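Local coordinates for Alp7A (Bacillus subtilis, PDB 5EC0), which binds adenine nucleotide as a bacterial actin-like protein and probably polymerises into filaments that segregate plasmid DNA, at residues Glu257-Val262 / Glu266-Ser271. Residues are numbered along the deposited sequence; the frame is centred on the assembly and turned at random.
Sequences EHFDSV and EKFIYS. With ADP (adenosine-5'-diphosphate), chain D.
Phe259 brings CE1 and CZ, at the far end of its ring, against CB and the near part of the ring of Phe268, a small example of how a loop packs back on the helix it leads into. CE1 lies 3.7 Å from CB of Phe268, and CZ reaches CD2 of the same residue at 3.7 Å. The two side chains cross at about a right angle, while their ring planes meet obliquely at 50°, with centroids 5.5 Å apart. With chi1 at 175°, the Phe268 ring swings opposite its backbone N, and CB and CG both meet the Phe259 ring. One turn of helix links the segments: Glu266 N donates to Val262 O (2.8 Å, 166° at the hydrogen), and Ser261 caps the helix start through OG to the backbone N of Glu264. The same helix also serves the nucleotide. Extended beyond CG, Glu266 accepts a hydrogen bond at OE2 from the ribose O3' of ADP (2.6 Å), and Tyr270 lays one ring face over the adenine, CE1 being 3.4 Å from N1, with Lys267 O over the opposite face. Helix 262-272 lines the adenosine end of the ADP pocket; Val262 and Ile269 pack on helix 243-254, and Phe268 on helix 292-313 and, with Phe259, on Arg280 of strand 279-281.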
loop_
_atom_site.group_PDB
_atom_site.type_symbol
_atom_site.label_atom_id
_atom_site.label_comp_id
_atom_site.label_asym_id
_atom_site.label_seq_id
_atom_site.Cartn_x
_atom_site.Cartn_y
_atom_site.Cartn_z
ATOM N N GLU A 257 19.824 16.482 15.087
ATOM C CA GLU A 257 19.516 17.901 15.171
ATOM C C GLU A 257 18.237 18.230 14.409
ATOM O O GLU A 257 17.521 19.175 14.737
ATOM C CB GLU A 257 20.670 18.702 14.578
ATOM C CG GLU A 257 22.039 18.143 14.910
ATOM C CD GLU A 257 23.148 18.854 14.174
ATOM O OE1 GLU A 257 22.843 19.655 13.268
ATOM O OE2 GLU A 257 24.326 18.590 14.480
ATOM N N HIS A 258 17.964 17.445 13.373
ATOM C CA HIS A 258 16.971 17.824 12.374
ATOM C C HIS A 258 15.672 17.032 12.462
ATOM O O HIS A 258 14.656 17.450 11.912
ATOM C CB HIS A 258 17.573 17.668 10.978
ATOM C CG HIS A 258 18.690 18.620 10.701
ATOM N ND1 HIS A 258 20.017 18.274 10.838
ATOM C CD2 HIS A 258 18.678 19.913 10.302
ATOM C CE1 HIS A 258 20.776 19.309 10.529
ATOM N NE2 HIS A 258 19.988 20.317 10.199
ATOM N N PHE A 259 15.706 15.893 13.149
ATOM C CA PHE A 259 14.549 15.001 13.230
ATOM C C PHE A 259 14.460 14.303 14.593
ATOM O O PHE A 259 15.440 13.733 15.081
ATOM C CB PHE A 259 14.605 13.968 12.103
ATOM C CG PHE A 259 14.753 14.582 10.740
ATOM C CD1 PHE A 259 13.648 15.088 10.068
ATOM C CD2 PHE A 259 15.996 14.680 10.143
ATOM C CE1 PHE A 259 13.784 15.669 8.818
ATOM C CE2 PHE A 259 16.139 15.260 8.893
ATOM C CZ PHE A 259 15.034 15.759 8.232
ATOM N N ASP A 260 13.280 14.368 15.210
ATOM C CA ASP A 260 13.057 13.742 16.513
ATOM C C ASP A 260 12.412 12.379 16.351
ATOM O O ASP A 260 12.266 11.627 17.312
ATOM C CB ASP A 260 12.185 14.627 17.406
ATOM C CG ASP A 260 12.822 15.958 17.686
ATOM O OD1 ASP A 260 14.059 16.050 17.545
ATOM O OD2 ASP A 260 12.094 16.908 18.050
ATOM N N SER A 261 12.019 12.061 15.128
ATOM C CA SER A 261 11.403 10.774 14.875
ATOM C C SER A 261 11.754 10.306 13.478
ATOM O O SER A 261 12.045 11.114 12.599
ATOM C CB SER A 261 9.884 10.854 15.046
ATOM O OG SER A 261 9.258 11.274 13.848
ATOM N N VAL A 262 11.717 8.998 13.270
ATOM C CA VAL A 262 12.036 8.451 11.970
ATOM C C VAL A 262 10.942 8.815 10.965
ATOM O O VAL A 262 11.192 8.911 9.763
ATOM C CB VAL A 262 12.230 6.920 12.038
ATOM C CG1 VAL A 262 10.898 6.201 12.078
ATOM C CG2 VAL A 262 13.044 6.456 10.863
ATOM N N GLU A 266 11.588 10.222 7.292
ATOM C CA GLU A 266 10.898 9.530 6.209
ATOM C C GLU A 266 10.046 10.482 5.363
ATOM O O GLU A 266 10.086 10.419 4.142
ATOM C CB GLU A 266 10.036 8.415 6.797
ATOM C CG GLU A 266 9.199 7.625 5.805
ATOM C CD GLU A 266 8.204 6.724 6.517
ATOM O OE1 GLU A 266 7.619 7.170 7.532
ATOM O OE2 GLU A 266 8.021 5.572 6.075
ATOM N N LYS A 267 9.298 11.373 6.013
ATOM C CA LYS A 267 8.444 12.322 5.298
ATOM C C LYS A 267 9.253 13.357 4.522
ATOM O O LYS A 267 8.942 13.654 3.373
ATOM C CB LYS A 267 7.492 13.035 6.262
ATOM C CG LYS A 267 6.597 14.062 5.578
ATOM C CD LYS A 267 5.562 14.651 6.534
ATOM C CE LYS A 267 4.648 15.646 5.823
ATOM N NZ LYS A 267 3.559 16.158 6.720
ATOM N N PHE A 268 10.273 13.921 5.161
ATOM C CA PHE A 268 11.192 14.835 4.488
ATOM C C PHE A 268 11.841 14.201 3.242
ATOM O O PHE A 268 11.957 14.845 2.200
ATOM C CB PHE A 268 12.269 15.296 5.471
ATOM C CG PHE A 268 13.335 16.154 4.854
ATOM C CD1 PHE A 268 13.102 17.495 4.603
ATOM C CD2 PHE A 268 14.581 15.623 4.540
ATOM C CE1 PHE A 268 14.089 18.300 4.041
ATOM C CE2 PHE A 268 15.567 16.414 3.982
ATOM C CZ PHE A 268 15.324 17.754 3.729
ATOM N N ILE A 269 12.244 12.939 3.344
ATOM C CA ILE A 269 12.895 12.269 2.216
ATOM C C ILE A 269 11.992 12.099 0.982
ATOM O O ILE A 269 12.359 12.537 -0.100
ATOM C CB ILE A 269 13.445 10.900 2.628
ATOM C CG1 ILE A 269 14.699 11.096 3.488
ATOM C CG2 ILE A 269 13.792 10.085 1.408
ATOM C CD1 ILE A 269 15.321 9.814 4.004
ATOM N N TYR A 270 10.820 11.489 1.116
ATOM C CA TYR A 270 9.994 11.301 -0.085
ATOM C C TYR A 270 9.424 12.628 -0.583
ATOM O O TYR A 270 9.268 12.819 -1.784
ATOM C CB TYR A 270 8.864 10.263 0.133
ATOM C CG TYR A 270 7.729 10.614 1.072
ATOM C CD1 TYR A 270 6.705 11.485 0.685
ATOM C CD2 TYR A 270 7.630 10.008 2.323
ATOM C CE1 TYR A 270 5.632 11.785 1.553
ATOM C CE2 TYR A 270 6.568 10.298 3.191
ATOM C CZ TYR A 270 5.582 11.183 2.800
ATOM O OH TYR A 270 4.549 11.454 3.668
ATOM N N SER A 271 9.155 13.554 0.332
ATOM C CA SER A 271 8.796 14.912 -0.061
ATOM C C SER A 271 9.905 15.602 -0.849
ATOM O O SER A 271 9.605 16.423 -1.707
ATOM C CB SER A 271 8.451 15.777 1.157
ATOM O OG SER A 271 7.597 15.100 2.056
HETATM P PB ADP D . 5.156 -0.409 3.546
HETATM O O1B ADP D . 3.693 -0.703 3.238
HETATM O O2B ADP D . 5.980 -1.578 4.060
HETATM O O3B ADP D . 5.426 0.842 4.349
HETATM P PA ADP D . 5.276 1.059 1.052
HETATM O O1A ADP D . 3.969 1.670 1.504
HETATM O O2A ADP D . 5.423 0.538 -0.367
HETATM O O3A ADP D . 5.784 -0.081 2.087
HETATM O "O5'" ADP D . 6.447 2.118 1.293
HETATM C "C5'" ADP D . 6.366 3.137 2.281
HETATM C "C4'" ADP D . 7.472 4.101 1.909
HETATM O "O4'" ADP D . 7.048 4.840 0.767
HETATM C "C3'" ADP D . 7.790 5.139 2.967
HETATM O "O3'" ADP D . 8.930 4.744 3.729
HETATM C "C2'" ADP D . 8.112 6.394 2.179
HETATM O "O2'" ADP D . 9.513 6.638 2.297
HETATM C "C1'" ADP D . 7.772 6.062 0.730
HETATM N N9 ADP D . 6.949 7.084 0.044
HETATM C C8 ADP D . 7.238 7.548 -1.191
HETATM N N7 ADP D . 6.330 8.465 -1.592
HETATM C C5 ADP D . 5.428 8.584 -0.606
HETATM C C6 ADP D . 4.213 9.402 -0.423
HETATM N N6 ADP D . 3.822 10.256 -1.408
HETATM N N1 ADP D . 3.532 9.254 0.735
HETATM C C2 ADP D . 3.956 8.401 1.695
HETATM N N3 ADP D . 5.059 7.617 1.605
HETATM C C4 ADP D . 5.832 7.674 0.482
#